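Side-chain contacts in putative regulatory protein (Streptomyces coelicolor A3, PDB 2PZ9), which probably binds DNA as a TetR-family transcriptional regulator, with a predicted helix-turn-helix in its N-terminal domain: residues Ala37-Glu42 against Ala79-Arg84; Ala141-Lys146 against Asp167-Ile172; Met177-Ala180 against Glu184-Ala187. All coordinates share one frame; numbering follows the deposited sequence. Where two conformers were deposited one is given.

Interaction 1 of 3, residues Ala37-Glu42 against Ala79-Arg84. With SO4 (sulfate ion), chain C.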
ATOM      1  N   ALA A  37      -4.535  16.554  17.616  1.00 60.87           N
ATOM      2  CA  ALA A  37      -5.709  16.230  16.799  1.00 60.75           C
ATOM      3  C   ALA A  37      -5.669  16.984  15.474  1.00 60.77           C
ATOM      4  O   ALA A  37      -5.918  16.405  14.421  1.00 61.11           O
ATOM      5  CB  ALA A  37      -6.980  16.542  17.546  1.00 60.35           C
ATOM      6  N   ALA A  38      -5.338  18.268  15.536  1.00 60.87           N
ATOM      7  CA  ALA A  38      -5.261  19.108  14.349  1.00 61.46           C
ATOM      8  C   ALA A  38      -4.065  18.755  13.478  1.00 61.88           C
ATOM      9  O   ALA A  38      -4.143  18.843  12.254  1.00 62.59           O
ATOM     10  CB  ALA A  38      -5.242  20.602  14.725  1.00 61.35           C
ATOM     11  N   ALA A  39      -2.960  18.353  14.094  1.00 62.15           N
ATOM     12  CA  ALA A  39      -1.799  17.920  13.317  1.00 62.63           C
ATOM     13  C   ALA A  39      -2.082  16.608  12.559  1.00 62.98           C
ATOM     14  O   ALA A  39      -1.630  16.446  11.428  1.00 63.52           O
ATOM     15  CB  ALA A  39      -0.550  17.808  14.200  1.00 62.16           C
ATOM     16  N   LYS A  40      -2.841  15.695  13.180  1.00 63.33           N
ATOM     17  CA  LYS A  40      -3.294  14.439  12.566  1.00 63.26           C
ATOM     18  C   LYS A  40      -4.000  14.690  11.249  1.00 63.40           C
ATOM     19  O   LYS A  40      -3.736  14.027  10.245  1.00 63.96           O
ATOM     20  CB  LYS A  40      -4.299  13.747  13.466  1.00 63.18           C
ATOM     21  CG  LYS A  40      -3.767  12.652  14.328  1.00 65.04           C
ATOM     22  CD  LYS A  40      -4.861  11.572  14.445  1.00 69.59           C
ATOM     23  CE  LYS A  40      -5.008  10.989  15.860  1.00 71.16           C
ATOM     24  NZ  LYS A  40      -5.593  11.964  16.829  1.00 73.86           N
ATOM     25  N   GLU A  41      -4.921  15.644  11.263  1.00 63.20           N
ATOM     26  CA  GLU A  41      -5.800  15.898  10.138  1.00 62.82           C
ATOM     27  C   GLU A  41      -5.028  16.602   9.020  1.00 62.25           C
ATOM     28  O   GLU A  41      -5.246  16.312   7.849  1.00 61.96           O
ATOM     29  CB  GLU A  41      -6.961  16.732  10.633  1.00 63.00           C
ATOM     30  CG  GLU A  41      -8.223  16.611   9.867  1.00 64.50           C
ATOM     31  CD  GLU A  41      -8.971  17.950   9.811  1.00 67.96           C
ATOM     32  OE1 GLU A  41      -9.882  18.081   8.965  1.00 68.10           O
ATOM     33  OE2 GLU A  41      -8.638  18.887  10.593  1.00 69.79           O
ATOM     34  N   GLU A  42      -4.108  17.495   9.398  1.00 61.86           N
ATOM     35  CA  GLU A  42      -3.201  18.190   8.458  1.00 61.78           C
ATOM     36  C   GLU A  42      -2.081  17.334   7.833  1.00 61.71           C
ATOM     37  O   GLU A  42      -1.702  17.553   6.679  1.00 62.03           O
ATOM     38  CB  GLU A  42      -2.565  19.408   9.130  1.00 62.10           C
ATOM     39  CG  GLU A  42      -1.572  20.203   8.252  1.00 62.28           C
ATOM     40  CD  GLU A  42      -2.249  21.155   7.271  1.00 62.75           C
ATOM     41  OE1 GLU A  42      -3.470  21.402   7.405  1.00 63.78           O
ATOM     42  OE2 GLU A  42      -1.553  21.663   6.365  1.00 62.44           O
ATOM     43  N   ALA A  79       6.728  13.362  14.018  1.00 53.85           N
ATOM     44  CA  ALA A  79       7.272  12.175  14.685  1.00 54.08           C
ATOM     45  C   ALA A  79       6.376  11.776  15.840  1.00 54.23           C
ATOM     46  O   ALA A  79       5.968  10.612  15.949  1.00 53.63           O
ATOM     47  CB  ALA A  79       8.717  12.411  15.161  1.00 53.76           C
ATOM     48  N   HIS A  80       6.043  12.778  16.661  1.00 55.00           N
ATOM     49  CA  HIS A  80       5.182  12.615  17.833  1.00 55.34           C
ATOM     50  C   HIS A  80       3.835  11.999  17.463  1.00 55.83           C
ATOM     51  O   HIS A  80       3.393  11.006  18.070  1.00 55.80           O
ATOM     52  CB  HIS A  80       4.968  13.953  18.513  1.00 54.75           C
ATOM     53  CG  HIS A  80       4.251  13.858  19.821  1.00 55.42           C
ATOM     54  ND1 HIS A  80       4.854  13.387  20.969  1.00 56.39           N
ATOM     55  CD2 HIS A  80       2.984  14.189  20.173  1.00 56.15           C
ATOM     56  CE1 HIS A  80       3.986  13.420  21.967  1.00 56.36           C
ATOM     57  NE2 HIS A  80       2.844  13.907  21.513  1.00 55.98           N
ATOM     58  N   VAL A  81       3.210  12.580  16.449  1.00 56.21           N
ATOM     59  CA  VAL A  81       1.932  12.122  15.988  1.00 57.12           C
ATOM     60  C   VAL A  81       1.988  10.672  15.505  1.00 58.25           C
ATOM     61  O   VAL A  81       1.130   9.864  15.879  1.00 58.20           O
ATOM     62  CB  VAL A  81       1.414  13.032  14.901  1.00 56.95           C
ATOM     63  CG1 VAL A  81       0.102  12.514  14.383  1.00 56.93           C
ATOM     64  CG2 VAL A  81       1.269  14.461  15.445  1.00 56.39           C
ATOM     65  N   ALA A  82       3.009  10.350  14.708  1.00 59.59           N
ATOM     66  CA  ALA A  82       3.218   9.002  14.188  1.00 60.92           C
ATOM     67  C   ALA A  82       3.348   8.009  15.335  1.00 62.38           C
ATOM     68  O   ALA A  82       2.561   7.057  15.400  1.00 62.81           O
ATOM     69  CB  ALA A  82       4.435   8.952  13.295  1.00 60.67           C
ATOM     70  N   GLU A  83       4.318   8.232  16.232  1.00 63.64           N
ATOM     71  CA  GLU A  83       4.455   7.437  17.467  1.00 65.59           C
ATOM     72  C   GLU A  83       3.094   7.176  18.109  1.00 65.21           C
ATOM     73  O   GLU A  83       2.647   6.031  18.218  1.00 65.00           O
ATOM     74  CB  GLU A  83       5.335   8.160  18.486  1.00 65.22           C
ATOM     75  CG  GLU A  83       6.831   8.130  18.184  1.00 68.12           C
ATOM     76  CD  GLU A  83       7.639   9.220  18.939  1.00 68.97           C
ATOM     77  OE1 GLU A  83       7.663   9.202  20.204  1.00 72.80           O
ATOM     78  OE2 GLU A  83       8.261  10.096  18.263  1.00 73.58           O
ATOM     79  N   ARG A  84       2.445   8.265  18.512  1.00 65.74           N
ATOM     80  CA  ARG A  84       1.132   8.235  19.136  1.00 66.05           C
ATOM     81  C   ARG A  84       0.199   7.328  18.323  1.00 65.85           C
ATOM     82  O   ARG A  84      -0.516   6.508  18.896  1.00 65.98           O
ATOM     83  CB  ARG A  84       0.572   9.672  19.274  1.00 66.54           C
ATOM     84  CG  ARG A  84      -0.139   9.994  20.605  1.00 67.47           C
ATOM     85  CD  ARG A  84       0.811  10.574  21.709  1.00 70.15           C
ATOM     86  NE  ARG A  84       0.121  10.944  22.970  1.00 70.55           N
ATOM     87  CZ  ARG A  84       0.703  11.508  24.040  1.00 72.94           C
ATOM     88  NH1 ARG A  84       2.001  11.795  24.056  1.00 73.47           N
ATOM     89  NH2 ARG A  84      -0.012  11.789  25.124  1.00 73.30           N
TER
HETATM   90  S   SO4 C 228      -4.064  12.557  24.105  1.00137.22           S
HETATM   91  O1  SO4 C 228      -4.168  13.467  25.241  1.00136.89           O
HETATM   92  O2  SO4 C 228      -3.060  11.523  24.383  1.00137.20           O
HETATM   93  O3  SO4 C 228      -5.369  11.934  23.899  1.00136.64           O
HETATM   94  O4  SO4 C 228      -3.656  13.307  22.910  1.00137.49           O

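Interaction 2 of 3, residues Ala141-Lys146 against Asp167-Ile172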
ATOM      1  N   ALA A 141      10.464  -3.530  17.308  1.00 72.01           N
ATOM      2  CA  ALA A 141      10.303  -4.315  18.508  1.00 70.95           C
ATOM      3  C   ALA A 141       9.045  -5.152  18.410  1.00 69.95           C
ATOM      4  O   ALA A 141       9.126  -6.369  18.401  1.00 70.24           O
ATOM      5  CB  ALA A 141      10.280  -3.430  19.754  1.00 71.23           C
ATOM      6  N   THR A 142       7.882  -4.532  18.301  1.00 68.55           N
ATOM      7  CA  THR A 142       6.679  -5.359  18.308  1.00 67.61           C
ATOM      8  C   THR A 142       6.689  -6.405  17.168  1.00 66.43           C
ATOM      9  O   THR A 142       6.263  -7.540  17.376  1.00 66.42           O
ATOM     10  CB  THR A 142       5.339  -4.534  18.438  1.00 68.10           C
ATOM     11  OG1 THR A 142       4.719  -4.343  17.157  1.00 67.58           O
ATOM     12  CG2 THR A 142       5.582  -3.175  19.163  1.00 68.03           C
ATOM     13  N   ILE A 143       7.223  -6.033  16.003  1.00 64.83           N
ATOM     14  CA  ILE A 143       7.437  -6.963  14.883  1.00 63.59           C
ATOM     15  C   ILE A 143       8.315  -8.161  15.283  1.00 63.11           C
ATOM     16  O   ILE A 143       7.902  -9.309  15.143  1.00 62.72           O
ATOM     17  CB  ILE A 143       8.074  -6.249  13.659  1.00 63.74           C
ATOM     18  CG1 ILE A 143       7.089  -5.270  13.023  1.00 63.11           C
ATOM     19  CG2 ILE A 143       8.599  -7.260  12.614  1.00 63.25           C
ATOM     20  CD1 ILE A 143       7.777  -4.136  12.329  1.00 64.05           C
ATOM     21  N   ALA A 144       9.522  -7.896  15.784  1.00 62.26           N
ATOM     22  CA  ALA A 144      10.363  -8.973  16.293  1.00 61.19           C
ATOM     23  C   ALA A 144       9.581  -9.848  17.267  1.00 60.60           C
ATOM     24  O   ALA A 144       9.743 -11.079  17.273  1.00 60.84           O
ATOM     25  CB  ALA A 144      11.607  -8.437  16.938  1.00 60.80           C
ATOM     26  N   GLY A 145       8.710  -9.221  18.055  1.00 59.86           N
ATOM     27  CA  GLY A 145       7.871  -9.946  19.012  1.00 59.51           C
ATOM     28  C   GLY A 145       6.837 -10.840  18.336  1.00 59.39           C
ATOM     29  O   GLY A 145       6.674 -12.015  18.692  1.00 59.03           O
ATOM     30  N   LYS A 146       6.133 -10.283  17.357  1.00 59.02           N
ATOM     31  CA  LYS A 146       5.108 -11.035  16.635  1.00 58.91           C
ATOM     32  C   LYS A 146       5.676 -12.194  15.819  1.00 58.71           C
ATOM     33  O   LYS A 146       5.038 -13.227  15.679  1.00 58.61           O
ATOM     34  CB  LYS A 146       4.290 -10.109  15.742  1.00 58.43           C
ATOM     35  CG  LYS A 146       3.461  -9.123  16.513  1.00 59.29           C
ATOM     36  CD  LYS A 146       2.641  -8.289  15.582  1.00 59.69           C
ATOM     37  CE  LYS A 146       2.092  -7.099  16.277  1.00 60.57           C
ATOM     38  NZ  LYS A 146       1.090  -6.466  15.365  1.00 63.63           N
ATOM     39  N   ASP A 167       7.091 -13.998   6.081  1.00 53.86           N
ATOM     40  CA  ASP A 167       6.101 -13.909   5.010  1.00 53.92           C
ATOM     41  C   ASP A 167       4.661 -13.815   5.563  1.00 53.52           C
ATOM     42  O   ASP A 167       3.835 -13.042   5.045  1.00 54.14           O
ATOM     43  CB  ASP A 167       6.249 -15.075   4.014  1.00 54.06           C
ATOM     44  CG  ASP A 167       7.598 -15.052   3.260  1.00 56.52           C
ATOM     45  OD1 ASP A 167       7.904 -14.034   2.589  1.00 59.41           O
ATOM     46  OD2 ASP A 167       8.355 -16.059   3.318  1.00 58.04           O
ATOM     47  N   VAL A 168       4.370 -14.583   6.612  1.00 52.43           N
ATOM     48  CA  VAL A 168       3.031 -14.647   7.200  1.00 50.94           C
ATOM     49  C   VAL A 168       2.605 -13.266   7.712  1.00 50.42           C
ATOM     50  O   VAL A 168       1.516 -12.769   7.385  1.00 50.12           O
ATOM     51  CB  VAL A 168       2.970 -15.708   8.345  1.00 50.92           C
ATOM     52  CG1 VAL A 168       1.587 -15.762   8.961  1.00 49.84           C
ATOM     53  CG2 VAL A 168       3.386 -17.069   7.842  1.00 49.51           C
ATOM     54  N   LEU A 169       3.483 -12.651   8.492  1.00 49.88           N
ATOM     55  CA  LEU A 169       3.222 -11.340   9.069  1.00 50.29           C
ATOM     56  C   LEU A 169       2.982 -10.271   7.998  1.00 51.47           C
ATOM     57  O   LEU A 169       1.927  -9.635   7.972  1.00 51.95           O
ATOM     58  CB  LEU A 169       4.371 -10.937   9.984  1.00 49.82           C
ATOM     59  CG  LEU A 169       4.175  -9.621  10.719  1.00 49.82           C
ATOM     60  CD1 LEU A 169       3.129  -9.810  11.795  1.00 49.98           C
ATOM     61  CD2 LEU A 169       5.486  -9.057  11.292  1.00 49.56           C
ATOM     62  N   ALA A 170       3.962 -10.101   7.104  1.00 52.43           N
ATOM     63  CA  ALA A 170       3.889  -9.153   5.990  1.00 53.02           C
ATOM     64  C   ALA A 170       2.605  -9.277   5.176  1.00 53.61           C
ATOM     65  O   ALA A 170       1.874  -8.295   5.006  1.00 53.29           O
ATOM     66  CB  ALA A 170       5.082  -9.332   5.100  1.00 52.53           C
ATOM     67  N   LEU A 171       2.357 -10.484   4.679  1.00 54.58           N
ATOM     68  CA  LEU A 171       1.158 -10.789   3.907  1.00 56.40           C
ATOM     69  C   LEU A 171      -0.134 -10.355   4.597  1.00 57.38           C
ATOM     70  O   LEU A 171      -0.932  -9.585   4.041  1.00 57.63           O
ATOM     71  CB  LEU A 171       1.073 -12.289   3.593  1.00 56.56           C
ATOM     72  CG  LEU A 171       2.156 -12.804   2.632  1.00 56.39           C
ATOM     73  CD1 LEU A 171       2.316 -14.325   2.745  1.00 53.09           C
ATOM     74  CD2 LEU A 171       1.927 -12.334   1.170  1.00 54.73           C
ATOM     75  N   ILE A 172      -0.334 -10.837   5.812  1.00 58.08           N
ATOM     76  CA  ILE A 172      -1.572 -10.549   6.501  1.00 58.91           C
ATOM     77  C   ILE A 172      -1.805  -9.021   6.716  1.00 59.04           C
ATOM     78  O   ILE A 172      -2.906  -8.503   6.471  1.00 59.26           O
ATOM     79  CB  ILE A 172      -1.672 -11.375   7.784  1.00 59.20           C
ATOM     80  CG1 ILE A 172      -1.684 -12.863   7.412  1.00 59.45           C
ATOM     81  CG2 ILE A 172      -2.942 -10.995   8.557  1.00 59.99           C
ATOM     82  CD1 ILE A 172      -1.595 -13.794   8.588  1.00 59.84           C
TER

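Interaction 3 of 3, residues Met177-Ala180 against Glu184-Ala187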
HETATM    1  N   MSE A 177      -4.932  -4.065   4.516  1.00 72.62           N
HETATM    2  CA  MSE A 177      -5.061  -2.697   4.065  1.00 76.67           C
HETATM    3  C   MSE A 177      -5.357  -2.624   2.596  1.00 72.84           C
HETATM    4  O   MSE A 177      -5.085  -1.636   1.931  1.00 72.52           O
HETATM    5  CB  MSE A 177      -3.850  -1.904   4.436  1.00 76.25           C
HETATM    6  CG  MSE A 177      -3.739  -1.711   5.927  1.00 80.48           C
HETATM    7 SE   MSE A 177      -1.803  -1.731   6.059  1.00 92.30          SE
HETATM    8  CE  MSE A 177      -1.304  -2.416   8.102  1.00 83.38           C
ATOM      9  N   THR A 178      -5.969  -3.702   2.135  1.00 71.03           N
ATOM     10  CA  THR A 178      -6.437  -3.910   0.777  1.00 68.86           C
ATOM     11  C   THR A 178      -7.259  -2.763   0.170  1.00 67.54           C
ATOM     12  O   THR A 178      -7.056  -2.411  -0.985  1.00 66.81           O
ATOM     13  CB  THR A 178      -7.203  -5.239   0.724  1.00 68.59           C
ATOM     14  OG1 THR A 178      -7.322  -5.685  -0.613  1.00 67.84           O
ATOM     15  CG2 THR A 178      -8.566  -5.075   1.307  1.00 69.48           C
ATOM     16  N   TRP A 179      -8.157  -2.176   0.957  1.00 66.39           N
ATOM     17  CA  TRP A 179      -9.096  -1.157   0.460  1.00 65.96           C
ATOM     18  C   TRP A 179      -8.585   0.270   0.609  1.00 66.24           C
ATOM     19  O   TRP A 179      -8.920   1.154  -0.192  1.00 66.37           O
ATOM     20  CB  TRP A 179     -10.476  -1.343   1.086  1.00 64.71           C
ATOM     21  CG  TRP A 179     -11.065  -2.597   0.562  1.00 64.30           C
ATOM     22  CD1 TRP A 179     -11.197  -3.792   1.224  1.00 63.62           C
ATOM     23  CD2 TRP A 179     -11.531  -2.827  -0.779  1.00 64.35           C
ATOM     24  NE1 TRP A 179     -11.747  -4.750   0.382  1.00 63.98           N
ATOM     25  CE2 TRP A 179     -11.957  -4.182  -0.851  1.00 64.07           C
ATOM     26  CE3 TRP A 179     -11.647  -2.017  -1.923  1.00 62.45           C
ATOM     27  CZ2 TRP A 179     -12.482  -4.731  -2.013  1.00 62.62           C
ATOM     28  CZ3 TRP A 179     -12.166  -2.560  -3.061  1.00 62.49           C
ATOM     29  CH2 TRP A 179     -12.579  -3.905  -3.104  1.00 63.01           C
ATOM     30  N   ALA A 180      -7.782   0.465   1.650  1.00 66.21           N
ATOM     31  CA  ALA A 180      -6.871   1.579   1.757  1.00 66.27           C
ATOM     32  C   ALA A 180      -5.888   1.563   0.589  1.00 66.47           C
ATOM     33  O   ALA A 180      -5.767   2.547  -0.122  1.00 67.08           O
ATOM     34  CB  ALA A 180      -6.123   1.499   3.087  1.00 66.39           C
ATOM     35  N   GLU A 184      -8.332   2.877  -6.516  1.00 63.78           N
ATOM     36  CA  GLU A 184      -8.858   2.836  -7.880  1.00 63.47           C
ATOM     37  C   GLU A 184      -9.937   1.738  -8.023  1.00 63.73           C
ATOM     38  O   GLU A 184     -11.065   2.054  -8.362  1.00 63.71           O
ATOM     39  CB  GLU A 184      -7.729   2.686  -8.917  0.50 63.44           C
ATOM     40  CG  GLU A 184      -7.024   1.308  -8.988  0.50 62.91           C
ATOM     41  CD  GLU A 184      -6.426   0.844  -7.663  0.50 61.40           C
ATOM     42  OE1 GLU A 184      -6.662  -0.326  -7.286  0.50 60.01           O
ATOM     43  OE2 GLU A 184      -5.731   1.647  -7.001  0.50 61.08           O
ATOM     44  N   ILE A 185      -9.611   0.481  -7.701  1.00 64.29           N
ATOM     45  CA  ILE A 185     -10.603  -0.603  -7.609  1.00 64.73           C
ATOM     46  C   ILE A 185     -11.678  -0.256  -6.572  1.00 65.55           C
ATOM     47  O   ILE A 185     -12.868  -0.484  -6.816  1.00 65.60           O
ATOM     48  CB  ILE A 185      -9.955  -1.989  -7.258  1.00 64.62           C
ATOM     49  CG1 ILE A 185      -8.860  -2.370  -8.265  1.00 65.02           C
ATOM     50  CG2 ILE A 185     -11.001  -3.111  -7.192  1.00 63.52           C
ATOM     51  CD1 ILE A 185      -7.840  -3.418  -7.740  1.00 65.27           C
ATOM     52  N   ALA A 186     -11.272   0.295  -5.421  1.00 66.27           N
ATOM     53  CA  ALA A 186     -12.242   0.732  -4.411  1.00 67.03           C
ATOM     54  C   ALA A 186     -13.279   1.649  -5.050  1.00 67.75           C
ATOM     55  O   ALA A 186     -14.465   1.532  -4.760  1.00 68.01           O
ATOM     56  CB  ALA A 186     -11.564   1.408  -3.222  1.00 66.75           C
ATOM     57  N   ALA A 187     -12.843   2.541  -5.943  1.00 68.82           N
ATOM     58  CA  ALA A 187     -13.793   3.400  -6.675  1.00 69.82           C
ATOM     59  C   ALA A 187     -14.795   2.570  -7.507  1.00 70.41           C
ATOM     60  O   ALA A 187     -16.017   2.758  -7.387  1.00 70.38           O
ATOM     61  CB  ALA A 187     -13.062   4.440  -7.537  1.00 69.26           C
TER

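Interaction 1 of 3, residues Ala37-Glu42 against Ala79-Arg84
Ala39 brings its methyl group against Val81, with CB 4.0 Å from Val81 CG2. A side chain no longer than a methyl suits this buried turn, where the same alanine also packs on Ile56 and Leu77. One residue on, Lys40 is met by the other branch of the valine: its CG lies 3.9 Å from Val81 CG1, the two side chains crossing obliquely. The lysine thus lends its aliphatic root to the apolar seam, while its chain, bent at chi2, chi3 and chi4, also touches Glu85. The forked valine serves both neighbours at once. With CG1 anti to the backbone N (chi1 178°) and CG2 beside that nitrogen, the first branch falls to Lys40 and the second to Ala39. A turn later in helix 74-92, Arg84 leads out to the surface and gives an N-H from NH2 to sulfate O2 over 3.1 Å, with the oxygen in the guanidinium plane. Gln33 holds the same anion, probably a crystallisation component. Helix 32-50 packing in this way on helix 74-92, beside the predicted helix-turn-helix of residues 52-71, is the arrangement of the N-terminal domain of TetR-family regulators.

Interaction 2 of 3, residues Ala141-Lys146 against Asp167-Ile172
Leu169 reaches from its helix between Ile143 and Lys146, presenting one methyl to each. Its CG stands anti to the backbone N (chi1 -176°), which carries the fork out toward helix 139-155, and the two ends then divide the work. CD2 goes to the isoleucine, where it lies 3.8 Å from Ile143 CG2, with the two side chains set roughly at right angles. The branched isoleucine meets the fork with its short arm: CG2 is the branch anti to the backbone N, while CG1 starts from beside that nitrogen and takes no part in the touch. A beta-branched side chain suits this place because it has a methyl close to its own backbone to offer, and the burial of both residues makes this an ordinary apolar pairing.

CD1 faces the lysine instead. It sits 4.1 Å from Lys146 CD and equally far from Lys146 CB, so the methyl lies alongside the hydrocarbon chain, which runs extended beyond CG and again crosses the leucine at about a right angle. A lysine is tolerated beside a leucine here because only its aliphatic length is used. Its ammonium group is carried past the apolar contact to Tyr103, whose OH is hydrogen-bonded to NZ, so the charged end is not left in the apolar seam.

Around the pair, Leu169 also packs on Leu147, next to Lys146, and on Leu150, about a turn further along helix 139-155, while Ile172 rests on Leu100, Tyr103 and Ala104 of helix 100-113. Other residues of helix 165-176 meet the second subunit: Asp167 forms a salt bridge with Arg201 of that subunit, and Leu171 packs on its Ile175. Helix 165-176 is thus placed between the helices of its own chain and those of the partner.

Interaction 3 of 3, residues Met177-Ala180 against Glu184-Ala187
The indole of Trp179 drives its six-membered ring edge-on into the backbone of Ala186, and this is where the contact is close. CZ3 comes to 3.6 Å from Ala186 CA, which lies in the plane of the ring, and CE3 stands 3.7 Å from Ala186 CB. The tryptophan is sent there by its first torsion: CG lies anti to the carbonyl carbon (chi1 -68°), and the large ring then bridges the gap between the backbones, although Trp179 CA and Ala186 CA are 6.1 Å apart. Alanine suits the receiving position, since a single methyl lets the ring edge come up to the main chain. Ile185 adds a more distant touch, its CG2 4.3 Å from Trp179 CZ3.

These two segments belong to consecutive helices, the short helix 178-181, weakly bonded where it is met here, and helix 183-192, in the C-terminal domain of a TetR-type regulator, the part through which such proteins usually pair. The indole accordingly has neighbours beyond its own chain: besides Phe108 of helix 100-113, it packs on Asp167 of the second subunit, and Ile185 packs on Ala170 of that subunit. Replacing Trp179 by alanine would remove the ring edge and is likely to leave Ala186 without its apolar cover from helix 178-181, opening a gap between the two helices.

Away from the ring the contact within the chain thins quickly. Glu184 starts out away from helix 178-181 and lies against Leu139 and Gln140 of the second subunit. It was modelled in two conformers; in the one described, Ile185 N bonds to Glu184 OE1 (3.1 Å, 174° at the hydrogen), reaching the oxygen from above the carboxylate plane, but this turned-back pose remains doubtful.

The three contacts follow one another along the chain without touching. Interaction 1 lies in the predicted DNA-binding domain and interactions 2 and 3 in the C-terminal domain, each centred about 24 Å from interaction 1. Interactions 2 and 3 have centres about 22 Å apart, yet their nearest atoms come within about 5 Å, because helix 165-176 leads directly into helix 178-181. The second subunit ties them further: Asp167 and Ala170 of one chain pack on Trp179 of the other, so both contribute to the dimer interface, whereas interaction 1 meets no other chain of the assembly. The sulfate, probably from the crystallisation liquor, belongs to interaction 1 alone.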